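Local coordinates for ceramide very long chain fatty acid hydroxylase SCS7 (Saccharomyces cerevisiae, PDB 4ZR1), which hydroxylates sphingolipid-associated very long chain fatty acids, probably at C-2 of the ceramide acyl chain, using molecular oxygen and electrons from cytochrome b5, at residues I145-H150 with F269-F274; E230-L235 with E253-N258. One frame throughout, in Å; residues are numbered along the deposited sequence.

Interaction 2 is part of the two-zinc centre of the hydroxylase and interaction 1 lies beside it, linked through H150, which shares a zinc with H254. The donor atoms H150 NE2 and H254 NE2, 3.1 Å apart, subtend 88° at that zinc. Interaction 2 also reaches the second zinc, 6.2 Å from the first, through H232 and H255, so segment 253-258 supplies a ligand to each zinc. Interaction 1 packs the helix that carries H150 against the short helix 269-273, farther from the metals, with D271 about 7 Å from H254 between side chains. The centres of the two contacts are 15 Å apart.

Interaction 1: residues I145-H150 with F269-F274; sequences IEYGLH and FWDEVF. With ZN (zinc ion), chain D.
The hydroxyl of Y147, whose ring packs against W270, D271 and F274, is held by two hydrogen bonds, one to R151 NH1 and one to T276 OG1. T276 OG1 also bonds D271 OD1, so a single threonine ties the tyrosine to the aspartate. D271 OD1 itself lies in the plane of the tyrosine ring at its edge, 3.2 Å from Y147 CE1, with the carboxylate turned 75° to the ring. The other carboxylate oxygen, OD2, bonds the hydroxyl of Y250, so both oxygens of this buried acid have polar partners.

Y147 reaches across because its CG stands anti to the backbone N (chi1 179°), which carries the ring out toward the 269-274 segment. There the W270 carbonyl sits over one ring face, its O 3.5 Å from Y147 CE1, while also accepting the helical bond from F274 N. The W270 CB touches Y147 CD1 at 3.6 Å, but its indole turns from the tyrosine and bonds T143 OG1 through NE1. F274 completes the cradle: its CB comes 3.4 Å from Y147 OH, and the two rings, planes at 24° and centroids 5.3 Å apart, are displaced to little mutual overlap.

One turn further along the helix, H150 turns to the metal. Its NE2 binds a zinc ion at 2.3 Å, in a site completed by H155, H174, H178 and H254, while its ND1 donates to the carbonyl of F263, which fixes the imidazole's rotation. The contact thus sets the short helix 269-273, which probably lies on the cytoplasmic side, against the flank of transmembrane helix 128-154, where W270 and F274 also touch L144 and F274 reaches R151.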
# COMPACT_ATOMS: atom_id res chain seq x y z
N ILE A 145 -1.58 -13.53 1.06
CA ILE A 145 -2.42 -12.51 0.44
C ILE A 145 -1.74 -11.14 0.41
O ILE A 145 -1.66 -10.50 -0.65
CB ILE A 145 -3.76 -12.41 1.17
CG1 ILE A 145 -4.57 -13.69 0.91
CG2 ILE A 145 -4.52 -11.18 0.73
CD1 ILE A 145 -5.78 -13.83 1.81
N GLU A 146 -1.26 -10.71 1.57
CA GLU A 146 -0.47 -9.48 1.70
C GLU A 146 0.65 -9.41 0.65
O GLU A 146 0.80 -8.40 -0.03
CB GLU A 146 0.13 -9.38 3.10
CG GLU A 146 1.16 -8.27 3.25
CD GLU A 146 1.96 -8.38 4.54
OE1 GLU A 146 3.21 -8.24 4.47
OE2 GLU A 146 1.36 -8.60 5.62
N TYR A 147 1.42 -10.48 0.52
CA TYR A 147 2.47 -10.56 -0.50
C TYR A 147 1.89 -10.52 -1.92
O TYR A 147 2.44 -9.85 -2.79
CB TYR A 147 3.31 -11.84 -0.32
CG TYR A 147 4.40 -11.99 -1.36
CD1 TYR A 147 5.65 -11.40 -1.18
CD2 TYR A 147 4.18 -12.72 -2.53
CE1 TYR A 147 6.64 -11.52 -2.14
CE2 TYR A 147 5.16 -12.84 -3.48
CZ TYR A 147 6.39 -12.25 -3.28
OH TYR A 147 7.38 -12.38 -4.23
N GLY A 148 0.80 -11.25 -2.15
CA GLY A 148 0.22 -11.39 -3.48
C GLY A 148 -0.47 -10.15 -4.02
O GLY A 148 -0.24 -9.74 -5.16
N LEU A 149 -1.35 -9.56 -3.20
CA LEU A 149 -1.99 -8.30 -3.56
C LEU A 149 -0.95 -7.23 -3.86
O LEU A 149 -1.01 -6.56 -4.88
CB LEU A 149 -2.91 -7.82 -2.44
CG LEU A 149 -4.15 -8.68 -2.28
CD1 LEU A 149 -5.10 -8.08 -1.26
CD2 LEU A 149 -4.82 -8.84 -3.63
N HIS A 150 0.02 -7.09 -2.96
CA HIS A 150 1.04 -6.07 -3.11
C HIS A 150 1.83 -6.24 -4.39
O HIS A 150 2.01 -5.28 -5.14
CB HIS A 150 1.98 -6.08 -1.91
CG HIS A 150 2.88 -4.89 -1.87
ND1 HIS A 150 3.90 -4.75 -0.96
CD2 HIS A 150 2.90 -3.76 -2.63
CE1 HIS A 150 4.52 -3.60 -1.16
NE2 HIS A 150 3.93 -2.98 -2.17
N PHE A 269 9.43 -12.71 4.67
CA PHE A 269 9.30 -14.16 4.57
C PHE A 269 9.00 -14.61 3.14
O PHE A 269 9.79 -15.30 2.51
CB PHE A 269 8.20 -14.63 5.52
CG PHE A 269 8.02 -16.12 5.55
CD1 PHE A 269 8.83 -16.91 6.32
CD2 PHE A 269 7.01 -16.71 4.80
CE1 PHE A 269 8.66 -18.28 6.35
CE2 PHE A 269 6.84 -18.08 4.83
CZ PHE A 269 7.66 -18.86 5.61
N TRP A 270 7.85 -14.18 2.62
CA TRP A 270 7.44 -14.57 1.28
C TRP A 270 8.30 -13.94 0.18
O TRP A 270 8.27 -14.39 -0.97
CB TRP A 270 5.97 -14.20 1.07
CG TRP A 270 5.07 -14.91 2.01
CD1 TRP A 270 4.37 -14.37 3.05
CD2 TRP A 270 4.79 -16.32 2.04
NE1 TRP A 270 3.67 -15.35 3.71
CE2 TRP A 270 3.91 -16.55 3.11
CE3 TRP A 270 5.21 -17.40 1.25
CZ2 TRP A 270 3.43 -17.83 3.41
CZ3 TRP A 270 4.73 -18.67 1.55
CH2 TRP A 270 3.85 -18.87 2.62
N ASP A 271 9.07 -12.91 0.53
CA ASP A 271 10.03 -12.33 -0.41
C ASP A 271 11.15 -13.33 -0.64
O ASP A 271 11.62 -13.53 -1.77
CB ASP A 271 10.60 -11.02 0.12
CG ASP A 271 9.78 -9.82 -0.29
OD1 ASP A 271 9.24 -9.83 -1.42
OD2 ASP A 271 9.68 -8.87 0.51
N GLU A 272 11.58 -13.96 0.44
CA GLU A 272 12.66 -14.91 0.38
C GLU A 272 12.20 -16.16 -0.38
O GLU A 272 12.85 -16.61 -1.32
CB GLU A 272 13.12 -15.24 1.79
CG GLU A 272 14.59 -15.04 2.02
CD GLU A 272 14.92 -14.67 3.47
OE1 GLU A 272 14.26 -15.21 4.38
OE2 GLU A 272 15.89 -13.91 3.69
N VAL A 273 11.04 -16.68 0.02
CA VAL A 273 10.42 -17.84 -0.61
C VAL A 273 10.28 -17.69 -2.12
O VAL A 273 10.61 -18.61 -2.87
CB VAL A 273 9.03 -18.10 0.00
CG1 VAL A 273 8.31 -19.20 -0.74
CG2 VAL A 273 9.14 -18.40 1.49
N PHE A 274 9.80 -16.53 -2.58
CA PHE A 274 9.52 -16.32 -4.01
C PHE A 274 10.56 -15.47 -4.71
O PHE A 274 10.33 -14.97 -5.81
CB PHE A 274 8.15 -15.68 -4.20
CG PHE A 274 7.02 -16.54 -3.75
CD1 PHE A 274 6.66 -17.67 -4.48
CD2 PHE A 274 6.27 -16.19 -2.65
CE1 PHE A 274 5.59 -18.46 -4.08
CE2 PHE A 274 5.20 -16.98 -2.24
CZ PHE A 274 4.85 -18.11 -2.96
ZN ZN D . 4.40 -0.93 -3.12

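Interaction 2: residues E230-L235 with E253-N258; sequences ECHFFL and EHHYKN. With ZN (zinc ion), chain C; ZN (zinc ion), chain D; BOG (octyl beta-D-glucopyranoside), chain G; BOG (octyl beta-D-glucopyranoside), chain H.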
# COMPACT_ATOMS: atom_id res chain seq x y z
N GLU A 230 -1.74 -1.36 10.14
CA GLU A 230 -1.18 -0.66 11.29
C GLU A 230 0.33 -0.73 11.24
O GLU A 230 1.01 0.29 11.37
CB GLU A 230 -1.70 -1.25 12.59
CG GLU A 230 -3.19 -1.05 12.76
CD GLU A 230 -3.61 0.40 12.62
OE1 GLU A 230 -3.31 1.20 13.51
OE2 GLU A 230 -4.21 0.74 11.59
N CYS A 231 0.86 -1.93 11.04
CA CYS A 231 2.29 -2.08 10.84
C CYS A 231 2.74 -1.14 9.72
O CYS A 231 3.63 -0.31 9.92
CB CYS A 231 2.66 -3.52 10.52
SG CYS A 231 4.44 -3.79 10.35
N HIS A 232 2.10 -1.27 8.56
CA HIS A 232 2.43 -0.45 7.40
C HIS A 232 2.47 1.03 7.73
O HIS A 232 3.42 1.72 7.38
CB HIS A 232 1.42 -0.69 6.28
CG HIS A 232 1.78 0.01 5.01
ND1 HIS A 232 0.87 0.24 4.01
CD2 HIS A 232 2.95 0.53 4.59
CE1 HIS A 232 1.47 0.88 3.01
NE2 HIS A 232 2.73 1.07 3.34
N PHE A 233 1.46 1.51 8.44
CA PHE A 233 1.44 2.90 8.89
C PHE A 233 2.68 3.26 9.70
O PHE A 233 3.37 4.24 9.39
CB PHE A 233 0.19 3.20 9.72
CG PHE A 233 0.02 4.65 10.03
CD1 PHE A 233 -0.59 5.50 9.11
CD2 PHE A 233 0.50 5.20 11.22
CE1 PHE A 233 -0.74 6.86 9.37
CE2 PHE A 233 0.35 6.56 11.50
CZ PHE A 233 -0.26 7.39 10.58
N PHE A 234 2.99 2.48 10.73
CA PHE A 234 3.99 2.91 11.69
C PHE A 234 5.40 2.69 11.17
O PHE A 234 6.36 3.25 11.69
CB PHE A 234 3.75 2.22 13.04
CG PHE A 234 2.51 2.70 13.74
CD1 PHE A 234 2.39 4.03 14.14
CD2 PHE A 234 1.44 1.85 13.96
CE1 PHE A 234 1.24 4.50 14.76
CE2 PHE A 234 0.28 2.31 14.58
CZ PHE A 234 0.19 3.63 14.98
N LEU A 235 5.51 1.92 10.09
CA LEU A 235 6.76 1.83 9.37
C LEU A 235 7.14 3.18 8.74
O LEU A 235 8.31 3.52 8.66
CB LEU A 235 6.68 0.76 8.28
CG LEU A 235 6.67 -0.70 8.72
CD1 LEU A 235 6.81 -1.56 7.48
CD2 LEU A 235 7.81 -0.97 9.70
N GLU A 253 12.90 0.95 1.71
CA GLU A 253 13.70 0.75 0.51
C GLU A 253 12.81 0.32 -0.65
O GLU A 253 13.15 0.54 -1.82
CB GLU A 253 14.82 -0.26 0.74
CG GLU A 253 15.98 0.28 1.54
CD GLU A 253 17.11 -0.72 1.66
OE1 GLU A 253 17.01 -1.81 1.05
OE2 GLU A 253 18.08 -0.42 2.38
N HIS A 254 11.69 -0.31 -0.34
CA HIS A 254 10.71 -0.64 -1.36
C HIS A 254 10.17 0.65 -1.99
O HIS A 254 9.79 0.69 -3.16
CB HIS A 254 9.57 -1.46 -0.78
CG HIS A 254 8.37 -1.56 -1.68
ND1 HIS A 254 8.27 -2.50 -2.68
CD2 HIS A 254 7.25 -0.81 -1.74
CE1 HIS A 254 7.12 -2.33 -3.31
NE2 HIS A 254 6.48 -1.31 -2.76
N HIS A 255 10.13 1.70 -1.19
CA HIS A 255 9.68 3.01 -1.62
C HIS A 255 10.79 3.81 -2.32
O HIS A 255 10.60 4.30 -3.43
CB HIS A 255 9.14 3.79 -0.42
CG HIS A 255 7.76 3.39 -0.01
ND1 HIS A 255 6.64 3.77 -0.71
CD2 HIS A 255 7.31 2.65 1.03
CE1 HIS A 255 5.56 3.27 -0.13
NE2 HIS A 255 5.94 2.59 0.93
N TYR A 256 11.94 3.95 -1.67
CA TYR A 256 12.95 4.89 -2.12
C TYR A 256 14.19 4.25 -2.75
O TYR A 256 15.24 4.88 -2.82
CB TYR A 256 13.40 5.77 -0.95
CG TYR A 256 12.27 6.43 -0.21
CD1 TYR A 256 11.74 7.64 -0.65
CD2 TYR A 256 11.74 5.86 0.94
CE1 TYR A 256 10.70 8.26 0.04
CE2 TYR A 256 10.71 6.46 1.63
CZ TYR A 256 10.19 7.65 1.18
OH TYR A 256 9.17 8.24 1.88
N LYS A 257 14.08 3.01 -3.21
CA LYS A 257 15.21 2.34 -3.84
C LYS A 257 14.79 1.37 -4.94
O LYS A 257 15.29 1.44 -6.07
CB LYS A 257 16.03 1.60 -2.78
CG LYS A 257 17.25 0.88 -3.33
CD LYS A 257 18.08 0.32 -2.19
CE LYS A 257 19.35 -0.35 -2.68
NZ LYS A 257 20.15 -0.86 -1.53
N ASN A 258 13.87 0.46 -4.61
CA ASN A 258 13.42 -0.55 -5.56
C ASN A 258 12.01 -1.05 -5.22
O ASN A 258 11.81 -1.67 -4.18
CB ASN A 258 14.40 -1.73 -5.58
CG ASN A 258 14.24 -2.62 -6.81
OD1 ASN A 258 13.12 -2.92 -7.24
ND2 ASN A 258 15.36 -3.05 -7.38
ZN ZN C . 4.53 2.06 2.31
ZN ZN D . 4.40 -0.93 -3.12
C1 BOG G . 4.92 3.72 18.77
O1 BOG G . 4.41 2.96 17.70
C2 BOG G . 5.73 4.86 18.21
O2 BOG G . 6.83 4.33 17.51
C3 BOG G . 6.25 5.75 19.32
O3 BOG G . 6.81 6.91 18.75
C4 BOG G . 5.13 6.11 20.26
O4 BOG G . 5.67 6.71 21.41
C5 BOG G . 4.40 4.84 20.66
O5 BOG G . 3.85 4.25 19.52
C6 BOG G . 3.31 5.16 21.66
O6 BOG G . 2.79 6.45 21.41
C1' BOG G . 4.91 1.64 17.61
C2' BOG G . 3.88 0.79 16.89
C3' BOG G . 4.42 -0.59 16.62
C4' BOG G . 3.28 -1.58 16.57
C5' BOG G . 2.46 -1.37 15.31
C6' BOG G . 2.23 -2.71 14.65
C7' BOG G . 1.01 -3.39 15.23
C8' BOG G . 0.75 -4.66 14.44
C1 BOG H . -0.02 7.01 18.91
O1 BOG H . 0.27 5.85 19.66
C2 BOG H . -0.14 8.22 19.81
O2 BOG H . -1.15 8.01 20.78
C3 BOG H . -0.51 9.43 18.98
O3 BOG H . -0.42 10.60 19.76
C4 BOG H . 0.43 9.55 17.79
O4 BOG H . -0.05 10.56 16.93
C5 BOG H . 0.52 8.22 17.07
O5 BOG H . 0.99 7.23 17.96
C6 BOG H . 1.49 8.32 15.90
O6 BOG H . 0.76 8.51 14.71
C1' BOG H . 0.53 4.71 18.86
C2' BOG H . -0.42 3.59 19.23
C3' BOG H . -0.05 2.35 18.44
C4' BOG H . -1.20 1.36 18.42
C5' BOG H . -1.17 0.61 17.11
C6' BOG H . -1.62 -0.83 17.30
C7' BOG H . -3.12 -0.94 17.06
C8' BOG H . -3.48 -2.41 16.90
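From CB, the side chain of H232 sends CG anti to the backbone N (chi1 -174°), swinging the imidazole off helix 211-236 toward H255. Past CG, the ring carbons CD2 and CE1 flank the zinc without binding it, at 3.2 Å and 3.4 Å from the metal. Between them the tip, H232 NE2, coordinates the ion at 2.3 Å, with the metal in the ring plane. On the far side of the zinc H255 NE2 binds at 2.0 Å, and H232 NE2 and H255 NE2 subtend 163° at the metal. H232 NE2 and H255 NE2 are 4.3 Å apart, each at the edge of the other's ring, and the imidazole planes of H232 and H255 differ by just 13°, so the pair forms an almost straight, nearly flat bridge through the ion.

H177, H236 and H251 complete this site. H232 and H236 form an HxxxH pair, and H251, H254 and H255 an HxxHH motif: these are histidine boxes of the sterol desaturase family, whose two zincs likely form the catalytic dimetal centre. H254 and H255, adjacent in the chain, serve different metals: H254 sends its CG anti to its own N and delivers NE2 to the other zinc at 2.1 Å.

Away from the metals, F234 of the 230-235 segment meets two octyl glucoside molecules. Its CD2 packs on C5' of the chain G molecule at 3.6 Å and its CE2 on C5' of the chain H one, while F233 CD2 lies over one face of the F234 ring, toward the rim.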